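PDB 3U4J: NAD-dependent aldehyde dehydrogenase from Sinorhizobium meliloti, which probably oxidises aldehydes to carboxylic acids with NAD or NADP as the electron acceptor, working as a tetramer. Local coordinates for residues I167-N172 and V192-S197; A245-V250 and G268-G273; F280-L285 and W435-E440; A385-A390 and G405-T410. All coordinates share one frame; numbering follows the deposited sequence.

Interaction 1. Residues I167-N172 and V192-S197; sequences IITPWN and VVLKPS
The carbonyl oxygen of Ile-167 receives the shortest bond of this contact, from the backbone N of Lys-195 at 2.7 Å, in an almost straight N-H...O of 177°. The same oxygen has Leu-194 CA nearby as a weaker C-H donor. Two more parallel-strand bonds flank it: Ile-167 N gives to Val-193 O at 2.8 Å, and Thr-169 N gives to Lys-195 O at 3.0 Å. Branched apolar side chains suit this buried pair because they fill the layer between the sheet and helix 174-187, Ile-167 against Val-182 and Val-192 against Ala-185. The CD1 end of Ile-167 meets CG1 of Val-192 at 3.8 Å, while its CG2 branch and the methyl of Thr-169 both reach CD1 of Leu-194. Strand 153-168, helix 174-187 and strand 191-195 form a beta-alpha-beta unit of a Rossmann-like domain, and at the C-terminal ends of the two strands lie the sequences TPWN and KPS, which match aldehyde dehydrogenase signature motifs. There a water takes over the bridging. Thr-169 OG1 sits between its own backbone N and carbonyl carbon (chi1 68°), which sends the hydroxyl over CA of Pro-196 and to that water at 3.0 Å. The water also donates to Pro-170 O and accepts from Ser-197 N at 2.9 Å. Lys-195 bends at chi2 (-89°), and its NZ curls back to give a bond of 2.8 Å to Pro-196 O, with Gly-226 O as a second acceptor. Ser-197 OG lies at the edge of the Trp-171 indole, near its plane, but its hydrogen bond is with Phe-199 N.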
# COMPACT_ATOMS: atom_id res chain seq x y z
N ILE A 167 -21.09 13.52 -13.26
CA ILE A 167 -19.82 14.13 -13.65
C ILE A 167 -20.05 15.35 -14.54
O ILE A 167 -20.58 15.23 -15.62
CB ILE A 167 -18.93 13.09 -14.38
CG1 ILE A 167 -18.73 11.85 -13.49
CG2 ILE A 167 -17.58 13.72 -14.80
CD1 ILE A 167 -17.96 10.69 -14.18
N ILE A 168 -19.66 16.53 -14.06
CA ILE A 168 -19.87 17.80 -14.77
C ILE A 168 -18.52 18.33 -15.20
O ILE A 168 -17.62 18.49 -14.35
CB ILE A 168 -20.60 18.85 -13.88
CG1 ILE A 168 -21.91 18.25 -13.38
CG2 ILE A 168 -20.81 20.20 -14.65
CD1 ILE A 168 -22.55 19.01 -12.18
N THR A 169 -18.37 18.56 -16.49
CA THR A 169 -17.05 18.90 -17.05
C THR A 169 -17.05 20.27 -17.73
O THR A 169 -18.10 20.73 -18.19
CB THR A 169 -16.55 17.80 -17.98
OG1 THR A 169 -17.37 17.74 -19.17
CG2 THR A 169 -16.56 16.45 -17.24
N PRO A 170 -15.88 20.95 -17.77
CA PRO A 170 -15.79 22.32 -18.31
C PRO A 170 -15.47 22.37 -19.79
O PRO A 170 -15.18 21.33 -20.40
CB PRO A 170 -14.64 22.93 -17.52
CG PRO A 170 -13.71 21.79 -17.36
CD PRO A 170 -14.59 20.52 -17.20
N TRP A 171 -15.50 23.58 -20.36
CA TRP A 171 -15.29 23.77 -21.80
C TRP A 171 -13.82 23.83 -22.22
O TRP A 171 -13.52 23.78 -23.40
CB TRP A 171 -16.01 25.04 -22.25
CG TRP A 171 -15.76 26.26 -21.34
CD1 TRP A 171 -16.61 26.77 -20.37
CD2 TRP A 171 -14.60 27.10 -21.34
NE1 TRP A 171 -16.02 27.88 -19.77
CE2 TRP A 171 -14.80 28.11 -20.37
CE3 TRP A 171 -13.41 27.11 -22.08
CZ2 TRP A 171 -13.85 29.11 -20.11
CZ3 TRP A 171 -12.48 28.13 -21.85
CH2 TRP A 171 -12.71 29.11 -20.87
N ASN A 172 -12.91 23.92 -21.27
CA ASN A 172 -11.52 24.12 -21.65
C ASN A 172 -10.78 22.85 -22.07
O ASN A 172 -9.95 22.89 -22.98
CB ASN A 172 -10.75 24.90 -20.59
CG ASN A 172 -10.64 24.17 -19.24
OD1 ASN A 172 -11.43 23.27 -18.91
ND2 ASN A 172 -9.67 24.60 -18.42
N VAL A 192 -22.43 6.22 -14.35
CA VAL A 192 -22.26 7.67 -14.40
C VAL A 192 -23.25 8.39 -15.31
O VAL A 192 -23.75 7.82 -16.29
CB VAL A 192 -20.81 8.06 -14.84
CG1 VAL A 192 -19.77 7.39 -13.97
CG2 VAL A 192 -20.57 7.79 -16.33
N VAL A 193 -23.50 9.65 -14.98
CA VAL A 193 -24.13 10.57 -15.90
C VAL A 193 -23.16 11.71 -16.12
O VAL A 193 -22.79 12.42 -15.17
CB VAL A 193 -25.51 11.10 -15.37
CG1 VAL A 193 -26.11 12.10 -16.35
CG2 VAL A 193 -26.49 9.93 -15.14
N LEU A 194 -22.74 11.86 -17.37
CA LEU A 194 -21.75 12.85 -17.77
C LEU A 194 -22.48 14.05 -18.34
O LEU A 194 -23.28 13.90 -19.26
CB LEU A 194 -20.82 12.27 -18.86
CG LEU A 194 -19.72 13.18 -19.47
CD1 LEU A 194 -18.81 13.70 -18.38
CD2 LEU A 194 -18.91 12.48 -20.53
N LYS A 195 -22.18 15.23 -17.79
CA LYS A 195 -22.71 16.50 -18.27
C LYS A 195 -21.59 17.44 -18.75
O LYS A 195 -20.93 18.08 -17.93
CB LYS A 195 -23.51 17.17 -17.16
CG LYS A 195 -24.54 18.17 -17.67
CD LYS A 195 -23.98 19.51 -17.80
CE LYS A 195 -24.80 20.30 -18.81
NZ LYS A 195 -23.97 21.47 -19.16
N PRO A 196 -21.32 17.49 -20.07
CA PRO A 196 -20.26 18.40 -20.51
C PRO A 196 -20.80 19.82 -20.70
O PRO A 196 -22.02 20.06 -20.62
CB PRO A 196 -19.81 17.81 -21.83
CG PRO A 196 -21.06 17.12 -22.36
CD PRO A 196 -21.86 16.68 -21.18
N SER A 197 -19.89 20.76 -20.96
CA SER A 197 -20.28 22.14 -21.17
C SER A 197 -21.20 22.29 -22.39
O SER A 197 -21.03 21.63 -23.40
CB SER A 197 -19.04 23.01 -21.39
OG SER A 197 -19.45 24.28 -21.83
O HOH W 1 -17.18 19.72 -21.43

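Interaction 2. Residues A245-V250 and G268-G273; sequences AFTGSV and GLELGG
Three backbone hydrogen bonds tie Phe-246 and Gly-248 to the parallel strand beside them. Phe-246 N donates to Gly-268 O at 2.9 Å with an N-H...O angle of 165°, Phe-246 O accepts from Glu-270 N at 3.0 Å, and Gly-248 N closes the ladder on Glu-270 O at 3.1 Å. Between these bonds, CA-H groups lean on the same carbonyls. A further contact of this kind, Leu-271 CA to Gly-248 O at 3.2 Å, extends the pairing past the last true bridge. Among the side chains, the Thr-247 hydroxyl is bonded to Arg-181 NH2. The sequence LELGG matches the family signature whose glutamate is catalytic in relatives.

The apolar contacts centre on Phe-246 and Leu-271. Phe-246 swings CG away from the backbone N (chi1 171°), which turns the ring edge to CD2 of Leu-271, lying in the ring plane 3.7 Å from CE2. Its CB rests against CD2 of Leu-269 at 3.9 Å. Farther along, Val-250 CG2 touches Leu-271 CB, the two side chains crossing at about a right angle. A side chain at Gly-248 would run into Phe-246 CZ, consistent with the glycine here. On the face carrying Thr-247 and Glu-270, the methyl CG2 of Thr-247 lies against Glu-270 O at 3.4 Å.

Ser-249 caps helix 250-261 by way of Val-252 N, and this helix covers the Phe-246 face through Val-252 and Leu-256. Helix 174-187 covers the Thr-247 face, strand 153-168 pairs with strand 243-247, and Val-264 of the second subunit packs on Val-250 and Leu-271.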
# COMPACT_ATOMS: atom_id res chain seq x y z
N ALA A 245 -19.11 14.90 -9.15
CA ALA A 245 -17.71 15.20 -9.44
C ALA A 245 -17.75 16.37 -10.40
O ALA A 245 -18.11 16.19 -11.56
CB ALA A 245 -17.04 14.01 -10.10
N PHE A 246 -17.40 17.55 -9.92
CA PHE A 246 -17.50 18.79 -10.69
C PHE A 246 -16.12 19.35 -10.98
O PHE A 246 -15.24 19.36 -10.09
CB PHE A 246 -18.35 19.84 -9.91
CG PHE A 246 -18.31 21.22 -10.54
CD1 PHE A 246 -19.21 21.56 -11.57
CD2 PHE A 246 -17.35 22.16 -10.14
CE1 PHE A 246 -19.17 22.84 -12.18
CE2 PHE A 246 -17.30 23.43 -10.73
CZ PHE A 246 -18.22 23.77 -11.76
N THR A 247 -15.93 19.84 -12.20
CA THR A 247 -14.74 20.54 -12.57
C THR A 247 -15.14 21.84 -13.25
O THR A 247 -15.90 21.84 -14.22
CB THR A 247 -13.86 19.66 -13.52
OG1 THR A 247 -13.59 18.39 -12.89
CG2 THR A 247 -12.53 20.40 -13.86
N GLY A 248 -14.66 22.97 -12.73
CA GLY A 248 -15.01 24.28 -13.29
C GLY A 248 -14.64 25.39 -12.33
O GLY A 248 -13.68 25.24 -11.57
N SER A 249 -15.37 26.50 -12.35
CA SER A 249 -14.99 27.64 -11.53
C SER A 249 -15.34 27.41 -10.07
O SER A 249 -16.32 26.74 -9.75
CB SER A 249 -15.71 28.92 -11.99
OG SER A 249 -17.08 28.77 -11.74
N VAL A 250 -14.56 28.04 -9.19
CA VAL A 250 -14.88 28.08 -7.76
C VAL A 250 -16.32 28.53 -7.51
O VAL A 250 -17.01 27.93 -6.70
CB VAL A 250 -13.85 28.97 -6.97
CG1 VAL A 250 -14.23 29.07 -5.50
CG2 VAL A 250 -12.44 28.40 -7.11
N GLY A 268 -16.60 15.57 -5.30
CA GLY A 268 -15.21 15.84 -5.69
C GLY A 268 -15.22 17.15 -6.48
O GLY A 268 -16.04 17.32 -7.36
N LEU A 269 -14.33 18.09 -6.15
CA LEU A 269 -14.25 19.37 -6.84
C LEU A 269 -12.84 19.63 -7.37
O LEU A 269 -11.83 19.38 -6.68
CB LEU A 269 -14.66 20.52 -5.90
CG LEU A 269 -16.08 20.49 -5.28
CD1 LEU A 269 -16.24 21.53 -4.15
CD2 LEU A 269 -17.13 20.76 -6.34
N GLU A 270 -12.76 20.09 -8.61
CA GLU A 270 -11.47 20.46 -9.22
C GLU A 270 -11.71 21.81 -9.82
O GLU A 270 -12.47 21.95 -10.79
CB GLU A 270 -11.02 19.43 -10.28
CG GLU A 270 -10.73 18.03 -9.68
CD GLU A 270 -9.52 18.03 -8.76
OE1 GLU A 270 -8.57 18.78 -9.06
OE2 GLU A 270 -9.53 17.30 -7.74
N LEU A 271 -11.13 22.83 -9.18
CA LEU A 271 -11.55 24.21 -9.40
C LEU A 271 -10.40 25.04 -9.98
O LEU A 271 -9.40 24.48 -10.41
CB LEU A 271 -12.14 24.80 -8.09
CG LEU A 271 -13.23 23.92 -7.41
CD1 LEU A 271 -13.68 24.44 -6.03
CD2 LEU A 271 -14.45 23.71 -8.36
N GLY A 272 -10.56 26.36 -10.01
CA GLY A 272 -9.59 27.22 -10.64
C GLY A 272 -8.38 27.43 -9.76
O GLY A 272 -8.28 26.88 -8.65
N GLY A 273 -7.45 28.24 -10.25
CA GLY A 273 -6.24 28.53 -9.49
C GLY A 273 -5.61 29.84 -9.90
O GLY A 273 -6.07 30.53 -10.83

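Interaction 3. Residues F280-L285 and W435-E440; sequences FADADL and WSTNLE
Asp-282 OD1 accepts two bonds from the other segment. Ser-436 OG donates to it at 2.7 Å from the syn side, close to the carboxylate plane, and Thr-437 N reaches it at 3.3 Å from well above that plane. The Asp-282 side chain can fold over these donors because CG stands between the backbone N and the carbonyl carbon (chi1 62°). Its own backbone O takes the Thr-437 hydroxyl, modelled at 2.5 Å, a length to be read with caution. With an alanine here, Ser-436 OG and Thr-437 N would probably lose their shared acceptor, and the serine hydroxyl would be freer to turn. Next to this polar group, Phe-280 N bonds Trp-435 O at 3.0 Å, almost straight at 168°, and that oxygen also lies in the plane of the Phe-280 ring, at its edge. The small Ala-283 methyl fits against Trp-435 CB at 3.9 Å.

Two turns set up the donors and acceptors. Phe-280 to Ala-283 is a type I beta turn, closed by Ala-283 N on Phe-280 O, and Ser-436 forms an ST turn in which its OG accepts from Asn-438 N at 3.1 Å. Each turn follows one of two neighbouring parallel strands, 275-279 and 431-435, of one mixed sheet and leads into a helix: Asp-284 caps helix 285-297 through Ala-287 N, and Asn-438 is the N-cap residue of helix 439-448. Farther out, Trp-435 NE1 is held by Gln-277, and the Phe-280 ring meets Phe-413 edge-to-face.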
# COMPACT_ATOMS: atom_id res chain seq x y z
N PHE A 280 14.28 30.82 -9.93
CA PHE A 280 15.44 31.24 -9.16
C PHE A 280 16.57 31.59 -10.07
O PHE A 280 16.65 31.09 -11.20
CB PHE A 280 15.84 30.12 -8.18
CG PHE A 280 14.93 30.03 -7.02
CD1 PHE A 280 15.09 30.87 -5.93
CD2 PHE A 280 13.87 29.12 -7.02
CE1 PHE A 280 14.23 30.79 -4.83
CE2 PHE A 280 13.01 29.03 -5.93
CZ PHE A 280 13.20 29.85 -4.83
N ALA A 281 17.45 32.43 -9.54
CA ALA A 281 18.62 32.92 -10.27
C ALA A 281 19.48 31.80 -10.85
O ALA A 281 20.12 31.98 -11.88
CB ALA A 281 19.46 33.84 -9.36
N ASP A 282 19.46 30.62 -10.22
CA ASP A 282 20.29 29.52 -10.71
C ASP A 282 19.54 28.56 -11.64
O ASP A 282 20.01 27.45 -11.90
CB ASP A 282 20.92 28.74 -9.54
CG ASP A 282 19.88 28.11 -8.63
OD1 ASP A 282 18.70 27.92 -9.04
OD2 ASP A 282 20.25 27.81 -7.49
N ALA A 283 18.38 28.97 -12.15
CA ALA A 283 17.64 28.14 -13.11
C ALA A 283 18.36 28.05 -14.47
O ALA A 283 19.22 28.89 -14.80
CB ALA A 283 16.20 28.64 -13.28
N ASP A 284 18.03 27.02 -15.24
CA ASP A 284 18.39 26.97 -16.66
C ASP A 284 17.48 28.00 -17.34
O ASP A 284 16.26 27.81 -17.47
CB ASP A 284 18.19 25.56 -17.23
CG ASP A 284 18.55 25.45 -18.74
OD1 ASP A 284 19.29 24.52 -19.10
OD2 ASP A 284 18.11 26.25 -19.58
N LEU A 285 18.07 29.12 -17.74
CA LEU A 285 17.29 30.25 -18.21
C LEU A 285 16.50 29.98 -19.50
O LEU A 285 15.34 30.38 -19.60
CB LEU A 285 18.18 31.46 -18.42
CG LEU A 285 17.48 32.81 -18.24
CD1 LEU A 285 17.14 33.01 -16.76
CD2 LEU A 285 18.39 33.92 -18.72
N TRP A 435 11.58 26.52 -10.66
CA TRP A 435 12.74 26.35 -11.56
C TRP A 435 14.04 26.71 -10.84
O TRP A 435 14.22 27.86 -10.43
CB TRP A 435 12.57 27.20 -12.82
CG TRP A 435 11.33 26.83 -13.67
CD1 TRP A 435 10.05 27.18 -13.43
CD2 TRP A 435 11.32 26.05 -14.88
NE1 TRP A 435 9.22 26.67 -14.42
CE2 TRP A 435 9.98 25.98 -15.32
CE3 TRP A 435 12.32 25.41 -15.64
CZ2 TRP A 435 9.60 25.28 -16.48
CZ3 TRP A 435 11.94 24.74 -16.80
CH2 TRP A 435 10.59 24.67 -17.20
N SER A 436 14.93 25.73 -10.66
CA SER A 436 16.19 25.91 -9.93
C SER A 436 17.07 24.69 -10.19
O SER A 436 16.55 23.59 -10.41
CB SER A 436 15.95 26.09 -8.43
OG SER A 436 17.19 26.11 -7.72
N THR A 437 18.39 24.86 -10.18
CA THR A 437 19.31 23.72 -10.34
C THR A 437 19.83 23.29 -8.97
O THR A 437 20.66 22.38 -8.86
CB THR A 437 20.54 24.12 -11.19
OG1 THR A 437 20.99 25.42 -10.75
CG2 THR A 437 20.18 24.15 -12.67
N ASN A 438 19.33 23.93 -7.91
CA ASN A 438 19.83 23.72 -6.55
C ASN A 438 18.96 22.70 -5.81
O ASN A 438 17.76 22.93 -5.66
CB ASN A 438 19.81 25.06 -5.79
CG ASN A 438 20.50 24.99 -4.41
OD1 ASN A 438 21.57 25.60 -4.21
ND2 ASN A 438 19.89 24.30 -3.46
N LEU A 439 19.56 21.62 -5.31
CA LEU A 439 18.79 20.58 -4.61
C LEU A 439 17.91 21.13 -3.47
O LEU A 439 16.72 20.85 -3.41
CB LEU A 439 19.71 19.50 -4.05
CG LEU A 439 19.06 18.35 -3.26
CD1 LEU A 439 18.45 17.34 -4.19
CD2 LEU A 439 20.14 17.68 -2.41
N GLU A 440 18.51 21.88 -2.57
CA GLU A 440 17.81 22.38 -1.40
C GLU A 440 16.70 23.34 -1.79
O GLU A 440 15.57 23.22 -1.33
CB GLU A 440 18.77 23.11 -0.43
CG GLU A 440 18.09 23.51 0.89
CD GLU A 440 19.00 24.28 1.85
OE1 GLU A 440 20.15 24.60 1.47
OE2 GLU A 440 18.56 24.55 2.98

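Interaction 4. Residues A385-A390 and G405-T410; sequences APTVFA and GPVLST
Parallel-strand hydrogen bonds join Thr-387 and Phe-389 to the segment 405-410. Thr-387 N donates to Pro-406 O at 2.9 Å, Leu-408 N returns a bond to Thr-387 O with an N-H...O angle of 171°, and Phe-389 N gives to Leu-408 O at 2.8 Å. Phe-389 O is gripped twice by one residue: Thr-410 N at 2.9 Å and Thr-410 OG1 at 3.1 Å approach from opposite faces of the carbonyl plane. The threonine hydroxyl reaches it because OG1 lies anti to its carbonyl carbon (chi1 -49°).

At the other end a second threonine hydroxyl bonds the backbone. Thr-387 OG1 donates to Ala-385 O at 2.7 Å, from above the carbonyl plane, and accepts from Gly-373 N. A valine in its place would be likely to leave the buried Ala-385 carbonyl and the Gly-373 N-H each without its bond to this hydroxyl. Pro-406 is the centre of an inverse gamma turn, whose bond from Val-407 N to Gly-405 O is weak.

Among packing contacts, the CG1 branch of Val-407 lies in the plane of the Phe-389 ring, at its edge, 3.9 Å from CD2. Its other branch, CG2, faces Thr-387 CB at 4.0 Å, the two side chains lying side by side. Pro-406 presents CG to Ala-385 O. Phe-389 and Val-407 meet helix 349-364, whereas Val-388 and Leu-408, on the other face of the sheet, meet helices 285-297 and 317-330. Strands 383-390 and 407-413, with the short helix 397-400 between them, form a beta-alpha-beta unit in a sheet covered by helices on both faces, as in three-layer alpha/beta domains.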
# COMPACT_ATOMS: atom_id res chain seq x y z
N ALA A 385 -4.54 38.60 -27.82
CA ALA A 385 -3.09 38.59 -28.01
C ALA A 385 -2.35 38.06 -26.77
O ALA A 385 -2.78 38.30 -25.66
CB ALA A 385 -2.61 40.00 -28.32
N PRO A 386 -1.23 37.33 -26.97
CA PRO A 386 -0.38 37.00 -25.84
C PRO A 386 -0.01 38.27 -25.07
O PRO A 386 0.46 39.27 -25.67
CB PRO A 386 0.85 36.40 -26.50
CG PRO A 386 0.33 35.77 -27.72
CD PRO A 386 -0.74 36.71 -28.22
N THR A 387 -0.21 38.22 -23.76
CA THR A 387 -0.13 39.41 -22.92
C THR A 387 0.77 39.19 -21.71
O THR A 387 0.67 38.17 -21.02
CB THR A 387 -1.55 39.84 -22.46
OG1 THR A 387 -2.37 40.08 -23.63
CG2 THR A 387 -1.50 41.11 -21.55
N VAL A 388 1.66 40.16 -21.46
CA VAL A 388 2.56 40.12 -20.31
C VAL A 388 2.52 41.45 -19.53
O VAL A 388 2.66 42.53 -20.13
CB VAL A 388 4.01 39.83 -20.73
CG1 VAL A 388 4.94 39.87 -19.51
CG2 VAL A 388 4.11 38.49 -21.47
N PHE A 389 2.30 41.37 -18.22
CA PHE A 389 2.43 42.51 -17.31
C PHE A 389 3.67 42.37 -16.43
O PHE A 389 3.97 41.27 -15.93
CB PHE A 389 1.23 42.63 -16.39
CG PHE A 389 0.01 43.22 -17.03
CD1 PHE A 389 -0.10 44.61 -17.24
CD2 PHE A 389 -1.08 42.40 -17.35
CE1 PHE A 389 -1.28 45.18 -17.81
CE2 PHE A 389 -2.25 42.94 -17.92
CZ PHE A 389 -2.35 44.35 -18.15
N ALA A 390 4.37 43.48 -16.24
CA ALA A 390 5.50 43.54 -15.33
C ALA A 390 5.14 44.49 -14.20
O ALA A 390 4.14 45.21 -14.29
CB ALA A 390 6.72 44.04 -16.06
N GLY A 405 -7.08 33.67 -19.36
CA GLY A 405 -6.69 34.08 -20.72
C GLY A 405 -5.17 34.11 -20.79
O GLY A 405 -4.50 33.83 -19.81
N PRO A 406 -4.59 34.47 -21.96
CA PRO A 406 -3.14 34.38 -22.10
C PRO A 406 -2.44 35.61 -21.52
O PRO A 406 -1.77 36.35 -22.25
CB PRO A 406 -2.93 34.31 -23.61
CG PRO A 406 -4.12 35.04 -24.19
CD PRO A 406 -5.25 34.94 -23.19
N VAL A 407 -2.61 35.82 -20.22
CA VAL A 407 -2.17 37.03 -19.55
C VAL A 407 -1.29 36.65 -18.36
O VAL A 407 -1.78 36.08 -17.37
CB VAL A 407 -3.39 37.83 -19.02
CG1 VAL A 407 -2.93 39.12 -18.19
CG2 VAL A 407 -4.35 38.16 -20.16
N LEU A 408 -0.01 37.00 -18.44
CA LEU A 408 0.95 36.76 -17.36
C LEU A 408 1.15 37.98 -16.47
O LEU A 408 1.29 39.10 -16.97
CB LEU A 408 2.29 36.40 -17.97
CG LEU A 408 3.41 35.96 -17.02
CD1 LEU A 408 3.08 34.62 -16.32
CD2 LEU A 408 4.70 35.85 -17.83
N SER A 409 1.16 37.74 -15.15
CA SER A 409 1.53 38.75 -14.16
C SER A 409 2.90 38.40 -13.57
O SER A 409 3.09 37.30 -13.03
CB SER A 409 0.50 38.83 -13.04
OG SER A 409 -0.72 39.34 -13.54
N THR A 410 3.84 39.34 -13.71
CA THR A 410 5.21 39.17 -13.23
C THR A 410 5.46 39.99 -11.96
O THR A 410 5.13 41.20 -11.90
CB THR A 410 6.24 39.55 -14.32
OG1 THR A 410 5.89 38.90 -15.55
CG2 THR A 410 7.67 39.13 -13.93

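Interactions 1 and 2 share one sheet: strands 153-168 and 243-247 are neighbours in it, the centres of the two contacts are 11 Å apart, and Ile-168 N and O probably bond to Ala-245 O and Thr-247 N. Strands 191-195, 153-168, 243-247 and 266-270 therefore run side by side. Interactions 3 and 4 belong to a second sheet, their centres 23 Å apart; strands 275-279, 307-313 and 407-413 link them. Along the chain, interaction 1 precedes interaction 2, and both precede interaction 3, whose two segments enclose interaction 4. This part of the first sheet is built from successive units, while the second must bring 280-285 and 435-440 together after a long excursion. Interactions 2 and 3 both touch the second subunit, so both sheets come near the same neighbour.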